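Long-range contacts in 3,6-diketocamphane 1,6 monooxygenase (Pseudomonas putida, PDB 4UWM), which catalyses the flavin-dependent Baeyer-Villiger oxygenation of 3,6-diketocamphane to a lactone, a step in the bacterial breakdown of (-)-camphor: residues D34-D39 / S361-S366; H46-W51 / P113-M118; W154-F159 / L185-P190. All coordinates share one frame; numbering follows the deposited sequence. Where two conformers were deposited one is given.

Contact 1. Residues D34-D39 / S361-S366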
loop_
_atom_site.group_PDB
_atom_site.type_symbol
_atom_site.label_atom_id
_atom_site.label_comp_id
_atom_site.label_asym_id
_atom_site.label_seq_id
_atom_site.Cartn_x
_atom_site.Cartn_y
_atom_site.Cartn_z
ATOM N N ASP A 34 4.133 20.203 1.397
ATOM C CA ASP A 34 5.073 20.325 0.293
ATOM C C ASP A 34 5.102 21.779 -0.242
ATOM O O ASP A 34 6.185 22.317 -0.450
ATOM C CB ASP A 34 4.699 19.342 -0.829
ATOM C CG ASP A 34 5.724 19.276 -1.939
ATOM O OD1 ASP A 34 6.933 19.035 -1.674
ATOM O OD2 ASP A 34 5.302 19.401 -3.109
ATOM N N SER A 35 3.923 22.386 -0.439
ATOM C CA SER A 35 3.808 23.745 -1.004
ATOM C C SER A 35 4.475 24.834 -0.147
ATOM O O SER A 35 4.914 25.848 -0.674
ATOM C CB SER A 35 2.344 24.109 -1.254
ATOM O OG SER A 35 1.682 24.399 -0.034
ATOM N N VAL A 36 4.552 24.633 1.161
ATOM C CA VAL A 36 5.141 25.645 2.045
ATOM C C VAL A 36 6.518 25.222 2.563
ATOM O O VAL A 36 6.995 25.766 3.553
ATOM C CB VAL A 36 4.202 26.060 3.210
ATOM C CG1 VAL A 36 2.875 26.571 2.670
ATOM C CG2 VAL A 36 3.967 24.914 4.196
ATOM N N GLY A 37 7.128 24.234 1.896
ATOM C CA GLY A 37 8.514 23.836 2.151
ATOM C C GLY A 37 8.770 23.038 3.409
ATOM O O GLY A 37 9.890 23.032 3.939
ATOM N N ILE A 38 7.742 22.359 3.911
ATOM C CA ILE A 38 7.962 21.395 4.984
ATOM C C ILE A 38 8.820 20.234 4.425
ATOM O O ILE A 38 8.619 19.776 3.306
ATOM C CB ILE A 38 6.634 20.989 5.666
ATOM C CG1 ILE A 38 6.130 22.178 6.508
ATOM C CG2 ILE A 38 6.798 19.738 6.542
ATOM C CD1 ILE A 38 4.761 21.985 7.151
ATOM N N ASP A 39 9.829 19.830 5.192
ATOM C CA ASP A 39 10.878 18.930 4.711
ATOM C C ASP A 39 10.430 17.447 4.635
ATOM O O ASP A 39 10.830 16.723 3.735
ATOM C CB ASP A 39 12.091 18.992 5.645
ATOM C CG ASP A 39 13.246 18.146 5.146
ATOM O OD1 ASP A 39 13.654 18.349 3.991
ATOM O OD2 ASP A 39 13.740 17.268 5.899
ATOM N N SER A 361 -0.898 28.589 9.972
ATOM C CA SER A 361 0.024 28.221 11.054
ATOM C C SER A 361 1.258 27.489 10.517
ATOM O O SER A 361 2.388 27.851 10.841
ATOM C CB SER A 361 -0.686 27.364 12.117
ATOM O OG SER A 361 0.213 26.911 13.132
ATOM N N LEU A 362 1.038 26.462 9.694
ATOM C CA LEU A 362 2.144 25.693 9.121
ATOM C C LEU A 362 3.019 26.554 8.216
ATOM O O LEU A 362 4.254 26.441 8.270
ATOM C CB LEU A 362 1.648 24.428 8.388
ATOM C CG LEU A 362 1.005 23.314 9.228
ATOM C CD1 LEU A 362 0.606 22.182 8.283
ATOM C CD2 LEU A 362 1.938 22.795 10.320
ATOM N N GLU A 363 2.393 27.418 7.405
ATOM C CA GLU A 363 3.168 28.374 6.620
ATOM C C GLU A 363 4.036 29.280 7.500
ATOM O O GLU A 363 5.191 29.533 7.157
ATOM C CB GLU A 363 2.278 29.205 5.712
ATOM C CG GLU A 363 3.061 29.986 4.681
ATOM C CD GLU A 363 2.180 30.540 3.598
ATOM O OE1 GLU A 363 1.072 31.015 3.921
ATOM O OE2 GLU A 363 2.595 30.492 2.424
ATOM N N LEU A 364 3.499 29.738 8.630
ATOM C CA LEU A 364 4.242 30.622 9.526
ATOM C C LEU A 364 5.443 29.923 10.163
ATOM O O LEU A 364 6.547 30.481 10.201
ATOM C CB LEU A 364 3.330 31.205 10.605
ATOM C CG LEU A 364 2.325 32.260 10.136
ATOM C CD1 LEU A 364 1.428 32.675 11.291
ATOM C CD2 LEU A 364 3.025 33.466 9.517
ATOM N N ILE A 365 5.221 28.696 10.637
ATOM C CA ILE A 365 6.269 27.881 11.243
ATOM C C ILE A 365 7.395 27.630 10.238
ATOM O O ILE A 365 8.569 27.880 10.530
ATOM C CB ILE A 365 5.702 26.549 11.782
ATOM C CG1 ILE A 365 4.752 26.809 12.955
ATOM C CG2 ILE A 365 6.822 25.597 12.194
ATOM C CD1 ILE A 365 3.687 25.743 13.138
ATOM N N SER A 366 7.025 27.186 9.042
ATOM C CA SER A 366 7.987 26.757 8.027
ATOM C C SER A 366 8.776 27.915 7.400
ATOM O O SER A 366 9.988 27.786 7.177
ATOM C CB SER A 366 7.266 25.952 6.934
ATOM O OG SER A 366 8.139 25.604 5.875
#
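Val36, Gly37 and Ile38 form the Schellman turn that ends helix 19-35, and they dock on one flank of helix 356-369 in the outer helical layer of the TIM barrel. Within the turn Gly37, at positive phi, donates its N to Asp34 O at 3.2 Å, and Ile38 N reaches back to Ala33 O. The chain thus leaves the helix with the carbonyl of Val36 facing the neighbouring helix. There Ser366 OG donates a 2.6 Å hydrogen bond to Val36 O, arriving fairly straight at a C=O...OG angle of 150° and 22° from the carbonyl plane. The serine can reach because its hydroxyl is swung opposite its own backbone N (chi1 175°), out toward the turn. With an alanine here, Val36 O would probably be left without this donor at the helix end. Two further contacts adjoin the bond. In one, CG1 of Val36 lies against the side chain of Glu363, 3.9 Å from OE2, whose charge is paired with Lys367. In the second, Ile38 takes part: although its CB does not point at the helix, the CG1 branch runs toward it. Its middle carbon meets the serine while its CD1 meets Leu362, the two side chains crossing at about a right angle. Ile38, Ile365 and Ser366 also touch Thr5 of strand 4-9, so turn and helix both rest on that barrel strand. Ile38 CG1 lies 4.0 Å from Ser366 CB, and Ile38 CD1 lies 4.1 Å from Leu362 CB.

Contact 2. Residues H46-W51 / P113-M118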
loop_
_atom_site.group_PDB
_atom_site.type_symbol
_atom_site.label_atom_id
_atom_site.label_comp_id
_atom_site.label_asym_id
_atom_site.label_seq_id
_atom_site.Cartn_x
_atom_site.Cartn_y
_atom_site.Cartn_z
ATOM N N HIS A 46 -1.338 1.957 12.874
ATOM C CA HIS A 46 -2.067 1.295 13.962
ATOM C C HIS A 46 -3.209 0.503 13.350
ATOM O O HIS A 46 -3.907 1.031 12.488
ATOM C CB HIS A 46 -2.691 2.305 14.931
ATOM C CG HIS A 46 -1.723 3.282 15.524
ATOM N ND1 HIS A 46 -1.194 4.344 14.810
ATOM C CD2 HIS A 46 -1.234 3.394 16.787
ATOM C CE1 HIS A 46 -0.402 5.049 15.606
ATOM N NE2 HIS A 46 -0.398 4.481 16.802
ATOM N N ALA A 47 -3.418 -0.724 13.825
ATOM C CA ALA A 47 -4.529 -1.580 13.375
ATOM C C ALA A 47 -5.693 -1.640 14.363
ATOM O O ALA A 47 -6.783 -2.077 13.992
ATOM C CB ALA A 47 -4.016 -2.994 13.082
ATOM N N SER A 48 -5.484 -1.199 15.610
ATOM C CA SER A 48 -6.539 -1.371 16.650
ATOM C C SER A 48 -7.121 -0.093 17.261
ATOM O O SER A 48 -8.026 -0.183 18.102
ATOM C CB SER A 48 -6.005 -2.263 17.791
ATOM O OG SER A 48 -4.921 -1.609 18.433
ATOM N N GLN A 49 -6.629 1.076 16.839
ATOM C CA GLN A 49 -6.976 2.373 17.478
ATOM C C GLN A 49 -8.037 3.172 16.729
ATOM O O GLN A 49 -8.188 3.016 15.527
ATOM C CB GLN A 49 -5.727 3.232 17.643
ATOM C CG GLN A 49 -4.724 2.675 18.666
ATOM C CD GLN A 49 -5.267 2.739 20.080
ATOM O OE1 GLN A 49 -5.640 1.725 20.654
ATOM N NE2 GLN A 49 -5.340 3.950 20.636
ATOM N N ILE A 50 -8.725 4.071 17.429
ATOM C CA ILE A 50 -9.788 4.885 16.810
ATOM C C ILE A 50 -9.291 6.207 16.253
ATOM O O ILE A 50 -9.517 6.499 15.083
ATOM C CB ILE A 50 -10.973 5.152 17.787
ATOM C CG1 ILE A 50 -11.602 3.837 18.253
ATOM C CG2 ILE A 50 -12.028 6.075 17.148
ATOM C CD1 ILE A 50 -12.352 3.081 17.185
ATOM N N TRP A 51 -8.666 7.022 17.101
ATOM C CA TRP A 51 -8.124 8.300 16.674
ATOM C C TRP A 51 -6.963 8.104 15.698
ATOM O O TRP A 51 -6.867 8.827 14.698
ATOM C CB TRP A 51 -7.637 9.135 17.866
ATOM C CG TRP A 51 -8.700 9.750 18.753
ATOM C CD1 TRP A 51 -9.367 9.140 19.771
ATOM C CD2 TRP A 51 -9.162 11.120 18.730
ATOM N NE1 TRP A 51 -10.220 10.042 20.387
ATOM C CE2 TRP A 51 -10.114 11.259 19.766
ATOM C CE3 TRP A 51 -8.853 12.234 17.950
ATOM C CZ2 TRP A 51 -10.779 12.469 20.023
ATOM C CZ3 TRP A 51 -9.522 13.454 18.206
ATOM C CH2 TRP A 51 -10.473 13.548 19.227
ATOM N N PRO A 113 -1.020 -3.928 22.582
ATOM C CA PRO A 113 -1.218 -5.385 22.646
ATOM C C PRO A 113 -2.417 -5.924 21.862
ATOM O O PRO A 113 -2.384 -7.070 21.417
ATOM C CB PRO A 113 -1.392 -5.662 24.151
ATOM C CG PRO A 113 -1.610 -4.331 24.786
ATOM C CD PRO A 113 -0.904 -3.333 23.925
ATOM N N GLN A 114 -3.488 -5.134 21.726
ATOM C CA GLN A 114 -4.659 -5.571 20.958
ATOM C C GLN A 114 -4.258 -5.837 19.501
ATOM O O GLN A 114 -4.713 -6.792 18.883
ATOM C CB GLN A 114 -5.788 -4.530 21.003
ATOM C CG GLN A 114 -6.430 -4.295 22.377
ATOM C CD GLN A 114 -7.304 -5.456 22.821
ATOM O OE1 GLN A 114 -6.805 -6.527 23.136
ATOM N NE2 GLN A 114 -8.621 -5.244 22.846
ATOM N N ALA A 115 -3.395 -4.977 18.962
ATOM C CA ALA A 115 -2.891 -5.147 17.585
ATOM C C ALA A 115 -1.858 -6.278 17.483
ATOM O O ALA A 115 -1.868 -7.047 16.523
ATOM C CB ALA A 115 -2.302 -3.842 17.067
ATOM N N SER A 116 -0.952 -6.365 18.459
ATOM C CA SER A 116 -0.013 -7.502 18.551
ATOM C C SER A 116 -0.736 -8.855 18.505
ATOM O O SER A 116 -0.330 -9.771 17.764
ATOM C CB SER A 116 0.804 -7.399 19.842
ATOM O OG SER A 116 1.601 -6.227 19.844
ATOM N N TYR A 117 -1.811 -8.960 19.296
ATOM C CA TYR A 117 -2.673 -10.145 19.364
ATOM C C TYR A 117 -3.235 -10.510 17.963
ATOM O O TYR A 117 -3.215 -11.672 17.574
ATOM C CB TYR A 117 -3.835 -9.886 20.326
ATOM C CG TYR A 117 -4.729 -11.077 20.618
ATOM C CD1 TYR A 117 -4.459 -11.946 21.700
ATOM C CD2 TYR A 117 -5.854 -11.322 19.845
ATOM C CE1 TYR A 117 -5.295 -13.036 21.975
ATOM C CE2 TYR A 117 -6.691 -12.413 20.097
ATOM C CZ TYR A 117 -6.415 -13.265 21.173
ATOM O OH TYR A 117 -7.281 -14.334 21.401
ATOM N N MET A 118 -3.746 -9.519 17.236
ATOM C CA MET A 118 -4.287 -9.739 15.878
ATOM C C MET A 118 -3.266 -10.441 14.988
ATOM O O MET A 118 -3.624 -11.296 14.164
ATOM C CB MET A 118 -4.701 -8.421 15.210
ATOM C CG MET A 118 -5.721 -7.596 15.966
ATOM S SD MET A 118 -6.037 -5.963 15.252
ATOM C CE MET A 118 -7.449 -5.462 16.225
#
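Where Ala47 and Ser48 lie against Gln114, Ala115 and Met118, the shortest sound polar bond is inside the helix, from Tyr117 N to Pro113 O at 2.9 Å. No hydrogen bond crosses between the two segments; small side chains and one long thioether do the work. The backbones come close, with 5.3 Å between Ser48 CA and Ala115 CA, an approach suited to the short side chains on both sides. Ser48 points toward the helix and touches three residues at once. Its hydroxyl, turned between its own backbone N and carbonyl carbon (chi1 64°), comes to rest 3.7 Å from Ala115 CB. The CB of the same serine sits 3.9 Å from Gln114 CB and, on another side, 3.8 Å from Met118 CE. Met118 is stretched out beyond CG (chi2 173°, chi3 171°), which carries its sulfur and terminal methyl from the last turn of the helix across to the loop. On the way SD passes 4.2 Å from Ala47 CB, while the methyl ends beside the serine. Ala47 completes the layer by setting its methyl 4.4 Å from Ala115 CB. Only the root of Gln114 takes part: its chain bends at chi2 and leads away to the second subunit, where NE2 donates to Glu172 O. Pro171 of that subunit packs on both Gln114 and Met118, so the contact lies at the dimer interface. Within the chain it joins the loop that runs from strand 40-43 to helix 57-65 with helix 113-118, which follows strand 105-108; strand 72-79 lies between these two strands in the parallel barrel sheet.

Contact 3. Residues W154-F159 / L185-P190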
loop_
_atom_site.group_PDB
_atom_site.type_symbol
_atom_site.label_atom_id
_atom_site.label_comp_id
_atom_site.label_asym_id
_atom_site.label_seq_id
_atom_site.Cartn_x
_atom_site.Cartn_y
_atom_site.Cartn_z
ATOM N N TRP A 154 17.384 -6.209 0.347
ATOM C CA TRP A 154 17.772 -4.978 -0.367
ATOM C C TRP A 154 19.119 -5.106 -1.081
ATOM O O TRP A 154 19.336 -4.456 -2.114
ATOM C CB TRP A 154 17.814 -3.750 0.561
ATOM C CG TRP A 154 16.467 -3.377 1.134
ATOM C CD1 TRP A 154 15.243 -3.460 0.506
ATOM C CD2 TRP A 154 16.208 -2.857 2.444
ATOM N NE1 TRP A 154 14.245 -3.020 1.349
ATOM C CE2 TRP A 154 14.797 -2.658 2.546
ATOM C CE3 TRP A 154 17.018 -2.553 3.546
ATOM C CZ2 TRP A 154 14.187 -2.184 3.715
ATOM C CZ3 TRP A 154 16.416 -2.066 4.715
ATOM C CH2 TRP A 154 15.005 -1.888 4.788
ATOM N N LYS A 155 20.021 -5.908 -0.504
ATOM C CA LYS A 155 21.344 -6.177 -1.108
ATOM C C LYS A 155 21.290 -7.052 -2.365
ATOM O O LYS A 155 22.183 -6.995 -3.205
ATOM C CB LYS A 155 22.300 -6.770 -0.067
ATOM C CG LYS A 155 22.877 -5.694 0.831
ATOM C CD LYS A 155 23.780 -6.258 1.903
ATOM C CE LYS A 155 24.339 -5.104 2.712
ATOM N NZ LYS A 155 24.451 -5.475 4.143
ATOM N N ARG A 156 20.236 -7.842 -2.498
ATOM C CA ARG A 156 20.022 -8.666 -3.688
ATOM C C ARG A 156 21.160 -9.693 -3.921
ATOM O O ARG A 156 21.536 -9.951 -5.063
ATOM C CB ARG A 156 19.786 -7.799 -4.936
ATOM C CG ARG A 156 18.484 -6.999 -4.845
ATOM C CD ARG A 156 18.237 -6.149 -6.072
ATOM N NE ARG A 156 17.691 -6.896 -7.213
ATOM C CZ ARG A 156 18.353 -7.081 -8.358
ATOM N NH1 ARG A 156 19.574 -6.597 -8.500
ATOM N NH2 ARG A 156 17.810 -7.747 -9.351
ATOM N N GLU A 157 21.724 -10.208 -2.834
ATOM C CA GLU A 157 22.675 -11.317 -2.899
ATOM C C GLU A 157 21.966 -12.572 -2.395
ATOM O O GLU A 157 21.275 -12.525 -1.371
ATOM C CB GLU A 157 23.932 -11.041 -2.052
ATOM C CG GLU A 157 24.873 -9.971 -2.609
ATOM C CD GLU A 157 25.877 -10.490 -3.631
ATOM O OE1 GLU A 157 25.585 -11.448 -4.387
ATOM O OE2 GLU A 157 26.988 -9.921 -3.684
ATOM N N PRO A 158 22.140 -13.709 -3.102
ATOM C CA PRO A 158 21.419 -14.910 -2.687
ATOM C C PRO A 158 21.675 -15.342 -1.247
ATOM O O PRO A 158 22.791 -15.251 -0.761
ATOM C CB PRO A 158 21.877 -15.973 -3.707
ATOM C CG PRO A 158 22.292 -15.176 -4.908
ATOM C CD PRO A 158 22.908 -13.928 -4.346
ATOM N N PHE A 159 20.610 -15.757 -0.573
ATOM C CA PHE A 159 20.658 -16.359 0.755
ATOM C C PHE A 159 19.333 -17.054 0.988
ATOM O O PHE A 159 18.353 -16.830 0.258
ATOM C CB PHE A 159 20.921 -15.304 1.844
ATOM C CG PHE A 159 19.727 -14.411 2.130
ATOM C CD1 PHE A 159 19.394 -13.380 1.261
ATOM C CD2 PHE A 159 18.916 -14.637 3.247
ATOM C CE1 PHE A 159 18.289 -12.564 1.517
ATOM C CE2 PHE A 159 17.812 -13.823 3.502
ATOM C CZ PHE A 159 17.506 -12.786 2.634
ATOM N N LEU A 185 16.165 -11.358 -12.682
ATOM C CA LEU A 185 15.279 -10.953 -11.578
ATOM C C LEU A 185 14.963 -9.444 -11.572
ATOM O O LEU A 185 15.817 -8.625 -11.895
ATOM C CB LEU A 185 15.934 -11.339 -10.254
ATOM C CG LEU A 185 15.903 -12.843 -10.000
ATOM C CD1 LEU A 185 16.966 -13.249 -8.995
ATOM C CD2 LEU A 185 14.521 -13.251 -9.524
ATOM N N ALA A 186 13.732 -9.086 -11.190
ATOM C CA ALA A 186 13.369 -7.683 -10.911
ATOM C C ALA A 186 14.309 -7.028 -9.903
ATOM O O ALA A 186 14.891 -7.701 -9.030
ATOM C CB ALA A 186 11.946 -7.625 -10.371
ATOM N N ASP A 187 14.451 -5.710 -10.009
ATOM C CA ASP A 187 15.218 -4.970 -9.030
ATOM C C ASP A 187 14.285 -4.032 -8.268
ATOM O O ASP A 187 13.949 -2.974 -8.777
ATOM C CB ASP A 187 16.331 -4.193 -9.734
ATOM C CG ASP A 187 17.217 -3.419 -8.783
ATOM O OD1 ASP A 187 17.029 -3.424 -7.549
ATOM O OD2 ASP A 187 18.140 -2.785 -9.298
ATOM N N PHE A 188 13.879 -4.436 -7.057
ATOM C CA PHE A 188 13.082 -3.572 -6.165
ATOM C C PHE A 188 13.888 -3.056 -4.971
ATOM O O PHE A 188 13.353 -2.916 -3.871
ATOM C CB PHE A 188 11.783 -4.274 -5.714
ATOM C CG PHE A 188 10.838 -4.559 -6.842
ATOM C CD1 PHE A 188 10.313 -3.511 -7.616
ATOM C CD2 PHE A 188 10.471 -5.879 -7.154
ATOM C CE1 PHE A 188 9.442 -3.775 -8.664
ATOM C CE2 PHE A 188 9.611 -6.139 -8.210
ATOM C CZ PHE A 188 9.091 -5.083 -8.961
ATOM N N SER A 189 15.201 -2.837 -5.169
ATOM C CA SER A 189 16.056 -2.312 -4.106
ATOM C C SER A 189 15.668 -0.832 -3.935
ATOM O O SER A 189 15.201 -0.226 -4.886
ATOM C CB SER A 189 17.569 -2.448 -4.443
ATOM O OG SER A 189 17.891 -1.714 -5.605
ATOM N N PRO A 190 15.880 -0.259 -2.730
ATOM C CA PRO A 190 15.511 1.143 -2.525
ATOM C C PRO A 190 16.386 2.067 -3.391
ATOM O O PRO A 190 17.400 1.615 -3.936
ATOM C CB PRO A 190 15.753 1.368 -1.038
ATOM C CG PRO A 190 15.898 0.020 -0.427
ATOM C CD PRO A 190 16.447 -0.857 -1.516
HETATM O O HOH W 1 14.975 -6.730 -5.835
HETATM O O HOH W 2 18.667 -8.942 -11.995
#
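Trp154 and Pro190 make the tight, buried half of this contact, and Arg156 with Asp187 the watered half. Pro190 reaches over one face of the indole with its CG, which stands 3.7 Å from the centroid of the five-membered ring and only 13° off the normal, a CH-pi contact. Pro190 CD closes in further, 3.5 Å from Trp154 CD1. NE1 of the indole donates to Ala89 O, and Ile92 of helix 85-98 packs against it. Next to this, Ser189 CB lies 3.5 Å from Trp154 O.

Just past the helix end Arg156 points toward segment 185-190, and its chain bends at chi3 (80°) to lay the guanidinium along that segment. NH2 donates to Ala186 O at 2.9 Å, from well above the carbonyl plane. Asp187 covers one guanidinium face, the carboxylate and guanidinium planes stacked 20° apart. Its OD1 is 3.6 Å from Arg156 NE, a salt bridge of charges alone since no N-H points at the oxygen. Waters fill in at the guanidinium edge: one accepts from Phe188 N and weakly from Arg156 NE, another links Arg156 NH2 with Leu185 O. The backbone of Ala186 also bonds to the second subunit.

What holds the carboxylate over the arginine is its own loop. Ser189 OG binds the syn lone pair of Asp187 OD1 at 2.7 Å, and Ser189 N meets the same oxygen from the anti side at 3.1 Å, the hydrogen bond that defines an Asx turn.

Overall arrangement
The three contacts are spread widely over the chain, their centres 32 to 36 Å apart. Contact 1 brings the C-terminal helix back to the first helix of the barrel and so encloses both others in sequence. Contact 2, on the opposite side of the chain's centre from contact 1, lies nearest the cofactor: the Ala115 side chain is about 12 Å from the FMN. Contacts 1 and 3 lie away from the annotated FMN residues. Within one chain contacts 2 and 3 stay about 18 Å apart at their nearest atoms, but the dimer joins them: Leu185, Ala186 and Phe188 pack on Gln114, Gln49 and Ala47 of the second subunit.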